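Long-range contacts in ralf, proline/betaine transporter (Legionella pneumophila, PDB 4D7Q), which probably acts as a guanine nucleotide exchange factor through its Sec7 domain, fused here to the capping domain of a related effector from Rickettsia prowazekii: residues L258-G263 with P285-R290; I270-S275 with S312-K317. The protein carries 2 engineered substitutions. All coordinates share one frame; numbering follows the deposited sequence.

Contact 1. Residues L258-G263 with P285-R290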
loop_
_atom_site.group_PDB
_atom_site.type_symbol
_atom_site.label_atom_id
_atom_site.label_comp_id
_atom_site.label_asym_id
_atom_site.label_seq_id
_atom_site.Cartn_x
_atom_site.Cartn_y
_atom_site.Cartn_z
ATOM N N LEU A 258 -10.722 -6.406 2.083
ATOM C CA LEU A 258 -9.310 -6.130 1.813
ATOM C C LEU A 258 -8.415 -7.389 1.910
ATOM O O LEU A 258 -7.591 -7.603 1.045
ATOM C CB LEU A 258 -8.791 -5.004 2.730
ATOM C CG LEU A 258 -7.359 -4.473 2.423
ATOM C CD1 LEU A 258 -7.269 -3.889 1.029
ATOM C CD2 LEU A 258 -6.955 -3.432 3.427
ATOM N N SER A 259 -8.591 -8.197 2.969
ATOM C CA SER A 259 -7.889 -9.453 3.204
ATOM C C SER A 259 -8.006 -10.399 1.983
ATOM O O SER A 259 -7.021 -11.017 1.583
ATOM C CB SER A 259 -8.476 -10.138 4.435
ATOM O OG SER A 259 -7.573 -11.127 4.898
ATOM N N LYS A 260 -9.227 -10.521 1.412
ATOM C CA LYS A 260 -9.485 -11.384 0.264
ATOM C C LYS A 260 -8.764 -10.896 -0.983
ATOM O O LYS A 260 -8.205 -11.706 -1.703
ATOM C CB LYS A 260 -10.991 -11.494 -0.010
ATOM C CG LYS A 260 -11.709 -12.362 1.014
ATOM C CD LYS A 260 -13.198 -12.381 0.713
ATOM C CE LYS A 260 -13.968 -13.317 1.611
ATOM N NZ LYS A 260 -15.402 -13.282 1.236
ATOM N N PHE A 261 -8.739 -9.580 -1.203
ATOM C CA PHE A 261 -8.116 -9.002 -2.392
ATOM C C PHE A 261 -6.615 -8.813 -2.316
ATOM O O PHE A 261 -5.982 -8.579 -3.339
ATOM C CB PHE A 261 -8.869 -7.719 -2.841
ATOM C CG PHE A 261 -10.115 -7.998 -3.675
ATOM C CD1 PHE A 261 -10.023 -8.208 -5.041
ATOM C CD2 PHE A 261 -11.374 -8.059 -3.082
ATOM C CE1 PHE A 261 -11.167 -8.471 -5.806
ATOM C CE2 PHE A 261 -12.520 -8.319 -3.847
ATOM C CZ PHE A 261 -12.412 -8.524 -5.203
ATOM N N THR A 262 -6.020 -8.912 -1.121
ATOM C CA THR A 262 -4.569 -8.672 -1.004
ATOM C C THR A 262 -3.831 -9.754 -0.232
ATOM O O THR A 262 -2.592 -9.795 -0.257
ATOM C CB THR A 262 -4.313 -7.347 -0.255
ATOM O OG1 THR A 262 -4.875 -7.451 1.030
ATOM C CG2 THR A 262 -4.861 -6.132 -0.964
ATOM N N GLY A 263 -4.585 -10.582 0.484
ATOM C CA GLY A 263 -4.005 -11.639 1.297
ATOM C C GLY A 263 -3.496 -11.156 2.638
ATOM O O GLY A 263 -2.867 -11.920 3.379
ATOM N N PRO A 285 -1.482 -16.201 0.555
ATOM C CA PRO A 285 -2.380 -16.349 -0.619
ATOM C C PRO A 285 -3.840 -16.539 -0.226
ATOM O O PRO A 285 -4.163 -17.343 0.647
ATOM C CB PRO A 285 -1.816 -17.584 -1.349
ATOM C CG PRO A 285 -0.373 -17.532 -1.026
ATOM C CD PRO A 285 -0.299 -17.080 0.416
ATOM N N SER A 286 -4.693 -15.733 -0.827
ATOM C CA SER A 286 -6.096 -15.724 -0.539
ATOM C C SER A 286 -6.933 -15.819 -1.820
ATOM O O SER A 286 -6.418 -15.806 -2.881
ATOM C CB SER A 286 -6.438 -14.450 0.227
ATOM O OG SER A 286 -5.840 -14.445 1.477
ATOM N N ILE A 287 -8.236 -15.898 -1.676
ATOM C CA ILE A 287 -9.107 -16.082 -2.801
ATOM C C ILE A 287 -8.910 -15.085 -3.958
ATOM O O ILE A 287 -8.807 -15.490 -5.055
ATOM C CB ILE A 287 -10.586 -16.230 -2.401
ATOM C CG1 ILE A 287 -11.404 -16.744 -3.586
ATOM C CG2 ILE A 287 -11.139 -14.942 -1.840
ATOM C CD1 ILE A 287 -12.817 -17.124 -3.286
ATOM N N PHE A 288 -8.863 -13.798 -3.673
ATOM C CA PHE A 288 -8.734 -12.752 -4.679
ATOM C C PHE A 288 -7.415 -11.956 -4.678
ATOM O O PHE A 288 -7.377 -10.863 -5.131
ATOM C CB PHE A 288 -9.889 -11.778 -4.569
ATOM C CG PHE A 288 -11.244 -12.412 -4.662
ATOM C CD1 PHE A 288 -11.554 -13.260 -5.683
ATOM C CD2 PHE A 288 -12.200 -12.130 -3.726
ATOM C CE1 PHE A 288 -12.789 -13.838 -5.749
ATOM C CE2 PHE A 288 -13.421 -12.698 -3.778
ATOM C CZ PHE A 288 -13.727 -13.546 -4.805
ATOM N N SER A 289 -6.346 -12.539 -4.180
ATOM C CA SER A 289 -5.117 -11.822 -3.933
ATOM C C SER A 289 -3.932 -11.983 -4.901
ATOM O O SER A 289 -2.940 -11.322 -4.748
ATOM C CB SER A 289 -4.658 -12.101 -2.520
ATOM O OG SER A 289 -4.286 -13.411 -2.320
ATOM N N ARG A 290 -4.033 -12.884 -5.854
ATOM C CA ARG A 290 -2.886 -13.257 -6.639
ATOM C C ARG A 290 -2.285 -12.095 -7.395
ATOM O O ARG A 290 -1.102 -11.993 -7.524
ATOM C CB ARG A 290 -3.211 -14.414 -7.582
ATOM C CG ARG A 290 -2.038 -15.214 -8.065
ATOM C CD ARG A 290 -2.373 -16.491 -8.800
ATOM N NE ARG A 290 -3.749 -16.615 -9.212
ATOM C CZ ARG A 290 -4.294 -15.983 -10.230
ATOM N NH1 ARG A 290 -3.589 -15.199 -11.003
ATOM N NH2 ARG A 290 -5.561 -16.171 -10.488
HETATM O O HOH W 1 -7.415 -13.382 3.415
#
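Phe261 and Phe288 form an offset stack, their centroids 4.9 Å apart and their planes inclined by 28°. Phe288 CB also sits over one face of the Phe261 ring in a CH-pi contact, 3.8 Å from its centroid. With CG anti to its own carbonyl carbon (chi1 -56°), the Phe288 ring is set beside that of Phe261, while the methyl CG2 of Ile287 lies over one face of the Phe288 ring, offset toward its rim, and touches the aliphatic part of Lys260, whose amine leads away.

Among the polar contacts, Phe288 N donates to Lys260 O across 2.9 Å, from above the carbonyl plane and with a bent N-H...O angle of 130°. A water donates to both Ser259 OG and Ser286 OG, 2.7 Å from each; these small hydroxyls also bond to Tyr264 O and to Lys284 O, respectively. Ser286 N donates to Ser289 OG at 2.8 Å, bracing the turn that presents Phe288.

Gly263 adopts positive phi, which glycine tolerates easily, and Ser289 CB packs 3.4 Å from Gly263 N. Within the Rickettsia-derived capping domain, a type I beta turn, Ser286 to Ser289, thus closes against the C-terminal end of helix 256-262.

Contact 2. Residues I270-S275 with S312-K317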
loop_
_atom_site.group_PDB
_atom_site.type_symbol
_atom_site.label_atom_id
_atom_site.label_comp_id
_atom_site.label_asym_id
_atom_site.label_seq_id
_atom_site.Cartn_x
_atom_site.Cartn_y
_atom_site.Cartn_z
ATOM N N ILE A 270 3.805 -5.219 18.292
ATOM C CA ILE A 270 4.702 -5.643 19.371
ATOM C C ILE A 270 5.360 -4.465 20.054
ATOM O O ILE A 270 5.996 -3.631 19.398
ATOM C CB ILE A 270 5.736 -6.695 18.889
ATOM C CG1 ILE A 270 5.036 -7.892 18.198
ATOM C CG2 ILE A 270 6.645 -7.163 20.039
ATOM C CD1 ILE A 270 5.939 -8.897 17.521
ATOM N N LYS A 271 5.233 -4.433 21.399
ATOM C CA LYS A 271 5.823 -3.408 22.236
ATOM C C LYS A 271 6.666 -4.050 23.312
ATOM O O LYS A 271 6.230 -5.024 23.933
ATOM C CB LYS A 271 4.744 -2.475 22.838
ATOM C CG LYS A 271 4.040 -1.628 21.765
ATOM C CD LYS A 271 2.881 -0.811 22.296
ATOM C CE LYS A 271 2.192 -0.078 21.168
ATOM N NZ LYS A 271 0.773 0.251 21.491
ATOM N N ASP A 272 7.863 -3.529 23.518
ATOM C CA ASP A 272 8.709 -3.988 24.601
ATOM C C ASP A 272 8.655 -3.105 25.833
ATOM O O ASP A 272 7.862 -2.212 25.906
ATOM C CB ASP A 272 10.140 -4.249 24.153
ATOM C CG ASP A 272 10.860 -3.019 23.658
ATOM O OD1 ASP A 272 10.638 -1.919 24.138
ATOM O OD2 ASP A 272 11.669 -3.170 22.760
ATOM N N GLU A 273 9.511 -3.396 26.803
ATOM C CA GLU A 273 9.527 -2.697 28.092
ATOM C C GLU A 273 10.210 -1.306 28.031
ATOM O O GLU A 273 10.082 -0.520 28.920
ATOM C CB GLU A 273 10.137 -3.602 29.198
ATOM C CG GLU A 273 10.816 -4.883 28.715
ATOM C CD GLU A 273 10.764 -6.061 29.692
ATOM O OE1 GLU A 273 10.174 -5.940 30.797
ATOM O OE2 GLU A 273 11.341 -7.112 29.365
ATOM N N LYS A 274 10.910 -1.023 26.945
ATOM C CA LYS A 274 11.616 0.231 26.738
ATOM C C LYS A 274 10.995 1.158 25.685
ATOM O O LYS A 274 11.662 1.933 25.045
ATOM C CB LYS A 274 13.052 -0.067 26.366
ATOM C CG LYS A 274 13.741 -1.029 27.308
ATOM C CD LYS A 274 13.563 -0.640 28.760
ATOM C CE LYS A 274 13.736 0.836 28.986
ATOM N NZ LYS A 274 14.200 1.087 30.351
ATOM N N SER A 275 9.701 1.043 25.553
ATOM C CA SER A 275 8.846 1.841 24.666
ATOM C C SER A 275 9.014 1.577 23.161
ATOM O O SER A 275 8.401 2.273 22.339
ATOM C CB SER A 275 8.869 3.330 25.027
ATOM O OG SER A 275 8.213 3.550 26.267
ATOM N N SER A 312 11.281 5.593 17.599
ATOM C CA SER A 312 12.529 5.788 18.354
ATOM C C SER A 312 13.590 4.814 17.851
ATOM O O SER A 312 13.279 3.879 17.105
ATOM C CB SER A 312 12.280 5.515 19.835
ATOM O OG SER A 312 11.716 4.226 20.025
ATOM N N GLU A 313 14.832 4.996 18.307
ATOM C CA GLU A 313 15.941 4.088 18.017
ATOM C C GLU A 313 15.590 2.694 18.582
ATOM O O GLU A 313 15.906 1.686 17.954
ATOM C CB GLU A 313 17.223 4.619 18.670
ATOM C CG GLU A 313 18.492 4.199 17.951
ATOM C CD GLU A 313 19.736 4.881 18.484
ATOM O OE1 GLU A 313 19.979 6.055 18.119
ATOM O OE2 GLU A 313 20.459 4.247 19.283
ATOM N N GLN A 314 14.901 2.655 19.749
ATOM C CA GLN A 314 14.436 1.439 20.431
ATOM C C GLN A 314 13.489 0.614 19.529
ATOM O O GLN A 314 13.607 -0.614 19.459
ATOM C CB GLN A 314 13.752 1.778 21.778
ATOM C CG GLN A 314 13.448 0.531 22.629
ATOM C CD GLN A 314 14.624 -0.426 22.791
ATOM O OE1 GLN A 314 15.747 -0.023 23.127
ATOM N NE2 GLN A 314 14.387 -1.717 22.548
ATOM N N SER A 315 12.564 1.301 18.847
ATOM C CA SER A 315 11.607 0.711 17.898
ATOM C C SER A 315 12.337 0.077 16.690
ATOM O O SER A 315 12.009 -1.045 16.292
ATOM C CB SER A 315 10.621 1.771 17.431
ATOM O OG SER A 315 9.755 2.101 18.503
ATOM N N LEU A 316 13.351 0.789 16.145
ATOM C CA LEU A 316 14.181 0.316 15.049
ATOM C C LEU A 316 14.902 -0.970 15.482
ATOM O O LEU A 316 14.908 -1.947 14.730
ATOM C CB LEU A 316 15.187 1.422 14.629
ATOM C CG LEU A 316 16.249 1.038 13.571
ATOM C CD1 LEU A 316 15.622 0.671 12.228
ATOM C CD2 LEU A 316 17.263 2.128 13.390
ATOM N N LYS A 317 15.450 -0.988 16.722
ATOM C CA LYS A 317 16.114 -2.170 17.273
ATOM C C LYS A 317 15.115 -3.330 17.384
ATOM O O LYS A 317 15.398 -4.436 16.917
ATOM C CB LYS A 317 16.707 -1.832 18.648
ATOM C CG LYS A 317 17.640 -2.901 19.189
ATOM C CD LYS A 317 17.933 -2.685 20.654
ATOM C CE LYS A 317 18.704 -3.841 21.242
ATOM N NZ LYS A 317 19.339 -3.476 22.539
#
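Gln314 reaches Asp272 because its CG stands anti to the backbone N (chi1 -171°) and the chain then bends at chi2, which places the amide nitrogen beside the carboxylate of Asp272; Asp272 in turn holds that carboxylate between its own backbone N and carbonyl carbon. The carboxylate makes an Asx turn, OD1 accepting from Lys274 N at 3.0 Å, in the connection between antiparallel strands 264-271 and 277-283 of the capping-domain sheet.

The two carboxylate oxygens divide their work. OD1 faces its own loop and also accepts from Gly276 N, so two backbone amides grip it and fix the carboxylate's rotation. OD2 is turned to the helix. Aspartate suits this place because its short side chain can fold back on the loop while offering a second oxygen to a neighbour.

Glutamine is long enough to reach from the helix to the loop and brings both an N-H donor and an aliphatic stem. The stem touches Lys274, Gln314 CG lying 3.8 Å from Lys274 CB and 3.3 Å from Lys274 O; the bent lysine chain carries its amine away from the helix.

Serines finish the joint. Ser312, the N-cap of helix 313-325, accepts from Ser315 N through OG at 3.3 Å, while Ser315 OG bonds to Ala277 N, linking the first turn of the helix to the start of the next strand.

Between helix and loop, Gln314 NE2 donates to Asp272 OD2 at 3.1 Å with an N-H...O angle of 148°, arriving on the syn side but 31° out of the carboxylate plane.

Both contacts belong to the capping domain, where strand 264-271 follows helix 256-262 directly: it leaves contact 1 just after Gly263 and ends in the loop of contact 2. Strand 277-283 runs back antiparallel to the loop holding 285-290, so the two contacts lie toward opposite ends of one hairpin. Their centres are 31 Å apart and their nearest atoms about 17 Å, with no touch between them. Contact 1 borders the Sec7 part of the engineered fusion, Phe261 and Phe288 both touching Met147 of helix 135-152, a junction between parts of different origin. Contact 2 is a surface contact joining the hairpin to helix 313-325.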